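Local coordinates for MarR-family transcriptional regulator (Bordetella bronchiseptica, PDB 6PCO), which probably acts as a DNA-binding transcription regulator of the MarR family, controlling biofilm formation, with its DNA binding regulated by 6-hydroxynicotinic acid, at residues C96-V101 and I107-V112. Residues are numbered along the deposited sequence; the frame is centred on the assembly and turned at random.
Sequences CSLVDV and IDQATV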
ATOM      1  N   CYS A  96      -9.122   8.668  20.898  1.00 67.67           N
ATOM      2  CA  CYS A  96      -8.996   7.328  20.331  1.00 64.76           C
ATOM      3  C   CYS A  96      -7.871   6.555  21.020  1.00 65.08           C
ATOM      4  O   CYS A  96      -6.841   7.130  21.358  1.00 67.28           O
ATOM      5  CB  CYS A  96      -8.658   7.387  18.852  1.00 64.02           C
ATOM      6  SG  CYS A  96      -9.992   8.061  17.836  1.00 58.77           S
ATOM      7  N   SER A  97      -8.112   5.260  21.240  1.00 69.07           N
ATOM      8  CA  SER A  97      -7.066   4.280  21.541  1.00 72.67           C
ATOM      9  C   SER A  97      -6.348   3.898  20.234  1.00 72.72           C
ATOM     10  O   SER A  97      -6.826   4.186  19.119  1.00 66.86           O
ATOM     11  CB  SER A  97      -7.647   3.061  22.223  1.00 73.08           C
ATOM     12  OG  SER A  97      -8.535   2.367  21.347  1.00 69.31           O
ATOM     13  N   LEU A  98      -5.201   3.235  20.385  1.00 69.91           N
ATOM     14  CA  LEU A  98      -4.427   2.715  19.275  1.00 68.98           C
ATOM     15  C   LEU A  98      -5.340   1.875  18.373  1.00 70.79           C
ATOM     16  O   LEU A  98      -5.374   2.107  17.166  1.00 77.54           O
ATOM     17  CB  LEU A  98      -3.250   1.903  19.832  1.00 74.45           C
ATOM     18  CG  LEU A  98      -2.387   1.146  18.822  1.00 84.41           C
ATOM     19  CD1 LEU A  98      -1.371   2.066  18.160  1.00 84.91           C
ATOM     20  CD2 LEU A  98      -1.673  -0.011  19.503  1.00 94.65           C
ATOM     21  N   VAL A  99      -6.104   0.933  18.950  1.00 73.25           N
ATOM     22  CA  VAL A  99      -6.958   0.059  18.121  1.00 71.25           C
ATOM     23  C   VAL A  99      -8.087   0.903  17.504  1.00 67.40           C
ATOM     24  O   VAL A  99      -8.442   0.672  16.367  1.00 72.28           O
ATOM     25  CB  VAL A  99      -7.495  -1.187  18.865  1.00 74.84           C
ATOM     26  CG1 VAL A  99      -6.379  -1.943  19.580  1.00 73.06           C
ATOM     27  CG2 VAL A  99      -8.636  -0.875  19.821  1.00 71.66           C
ATOM     28  N   ASP A 100      -8.616   1.895  18.231  1.00 61.67           N
ATOM     29  CA  ASP A 100      -9.602   2.825  17.665  1.00 65.16           C
ATOM     30  C   ASP A 100      -9.081   3.394  16.342  1.00 62.39           C
ATOM     31  O   ASP A 100      -9.831   3.469  15.336  1.00 52.38           O
ATOM     32  CB  ASP A 100      -9.930   3.998  18.597  1.00 75.65           C
ATOM     33  CG  ASP A 100     -10.827   3.655  19.775  1.00 77.87           C
ATOM     34  OD1 ASP A 100     -11.722   2.805  19.600  1.00 87.29           O
ATOM     35  OD2 ASP A 100     -10.622   4.249  20.862  1.00 76.91           O
ATOM     36  N   VAL A 101      -7.801   3.795  16.341  1.00 58.50           N
ATOM     37  CA  VAL A 101      -7.181   4.374  15.143  1.00 58.05           C
ATOM     38  C   VAL A 101      -6.988   3.293  14.073  1.00 52.31           C
ATOM     39  O   VAL A 101      -7.216   3.537  12.897  1.00 55.52           O
ATOM     40  CB  VAL A 101      -5.859   5.092  15.454  1.00 61.23           C
ATOM     41  CG1 VAL A 101      -5.212   5.603  14.174  1.00 62.85           C
ATOM     42  CG2 VAL A 101      -6.060   6.237  16.437  1.00 60.50           C
ATOM     43  N   ILE A 107      -5.381   1.020   8.956  1.00 72.10           N
ATOM     44  CA  ILE A 107      -3.937   0.980   8.910  1.00 69.36           C
ATOM     45  C   ILE A 107      -3.470   0.011   9.999  1.00 74.50           C
ATOM     46  O   ILE A 107      -4.043  -0.002  11.101  1.00 71.18           O
ATOM     47  CB  ILE A 107      -3.351   2.385   9.103  1.00 71.60           C
ATOM     48  CG1 ILE A 107      -3.750   3.300   7.942  1.00 72.68           C
ATOM     49  CG2 ILE A 107      -1.843   2.316   9.309  1.00 72.47           C
ATOM     50  CD1 ILE A 107      -3.286   4.725   8.087  1.00 72.79           C
ATOM     51  N   ASP A 108      -2.440  -0.785   9.680  1.00 71.42           N
ATOM     52  CA  ASP A 108      -1.941  -1.794  10.592  1.00 67.25           C
ATOM     53  C   ASP A 108      -1.334  -1.088  11.804  1.00 62.03           C
ATOM     54  O   ASP A 108      -0.911   0.078  11.731  1.00 57.01           O
ATOM     55  CB  ASP A 108      -0.953  -2.765   9.937  1.00 74.07           C
ATOM     56  CG  ASP A 108       0.274  -2.110   9.334  1.00 78.91           C
ATOM     57  OD1 ASP A 108       0.182  -1.660   8.168  1.00 77.88           O
ATOM     58  OD2 ASP A 108       1.306  -2.042  10.042  1.00 83.39           O
ATOM     59  N   GLN A 109      -1.298  -1.850  12.896  1.00 60.92           N
ATOM     60  CA  GLN A 109      -0.970  -1.402  14.221  1.00 68.85           C
ATOM     61  C   GLN A 109       0.478  -0.910  14.285  1.00 67.42           C
ATOM     62  O   GLN A 109       0.774   0.065  14.993  1.00 68.18           O
ATOM     63  CB  GLN A 109      -1.200  -2.552  15.204  1.00 77.85           C
ATOM     64  CG  GLN A 109      -1.211  -2.126  16.667  1.00 86.61           C
ATOM     65  CD  GLN A 109      -1.967  -3.134  17.499  1.00 91.32           C
ATOM     66  OE1 GLN A 109      -2.855  -2.794  18.279  1.00 92.49           O
ATOM     67  NE2 GLN A 109      -1.644  -4.402  17.304  1.00 96.09           N
ATOM     68  N   ALA A 110       1.371  -1.597  13.565  1.00 63.54           N
ATOM     69  CA  ALA A 110       2.795  -1.219  13.539  1.00 72.24           C
ATOM     70  C   ALA A 110       2.943   0.173  12.898  1.00 69.87           C
ATOM     71  O   ALA A 110       3.610   1.062  13.452  1.00 64.23           O
ATOM     72  CB  ALA A 110       3.627  -2.276  12.830  1.00 67.92           C
ATOM     73  N   THR A 111       2.307   0.368  11.737  1.00 63.53           N
ATOM     74  CA  THR A 111       2.294   1.666  11.079  1.00 63.27           C
ATOM     75  C   THR A 111       1.687   2.726  12.021  1.00 65.44           C
ATOM     76  O   THR A 111       2.219   3.851  12.119  1.00 65.87           O
ATOM     77  CB  THR A 111       1.563   1.598   9.730  1.00 69.92           C
ATOM     78  OG1 THR A 111       2.084   0.519   8.949  1.00 62.15           O
ATOM     79  CG2 THR A 111       1.654   2.892   8.947  1.00 66.39           C
ATOM     80  N   VAL A 112       0.595   2.383  12.725  1.00 64.41           N
ATOM     81  CA  VAL A 112      -0.080   3.361  13.619  1.00 66.26           C
ATOM     82  C   VAL A 112       0.876   3.792  14.744  1.00 63.26           C
ATOM     83  O   VAL A 112       1.044   4.974  14.949  1.00 64.34           O
ATOM     84  CB  VAL A 112      -1.429   2.858  14.175  1.00 63.49           C
ATOM     85  CG1 VAL A 112      -1.986   3.788  15.237  1.00 61.84           C
ATOM     86  CG2 VAL A 112      -2.465   2.676  13.080  1.00 65.28           C
TER
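Leu98 carries CG anti to its backbone nitrogen (chi1 174°), toward the second helix, and chi2 of 81° then splits the methyls, CD1 to Val112 and CD2 to Gln109, while Val112, with CG1 likewise anti (chi1 171°), holds that methyl out toward Leu98 CD1 and Val101. Leu98 CD1 lies 3.4 Å from Val112 CG1, and Val101 CG1 approaches the same valine methyl from the buried side, 3.9 Å from Val112 CG1. Branched aliphatic residues suit this place: one methyl of Val112 touches two neighbours of the facing helix, and the valine's beta-branch leaves few rotamers in a helix. The side chain of Gln109 crosses Leu98 at about a right angle; Leu98 CD2 is 3.6 Å from Gln109 CG and also packs against the amide end. The extended glutamine reaches on to Val99, with Gln109 OE1 3.9 Å from Val99 CG1. At this exposed margin its methylenes can join the apolar packing while its amide remains compatible with water.

Each helix start is secured by its own polar residues. Ser97 and Asp100 form a capping box: Asp100 N donates to Ser97 OG at 3.2 Å, and Ser97 N returns a bond to Asp100 OD2 at 2.7 Å. Asp108 caps the second helix, its OD2 accepting from Thr111 N at 3.1 Å from above the carboxylate plane. Behind the contact, Val101 also rests on Val86 of helix 81-93. Helices 98-105 and 109-121, joined by a short turn, thus pack as the helix-turn-helix of the winged-helix MarR fold, in which the second helix is typically the DNA-recognition helix.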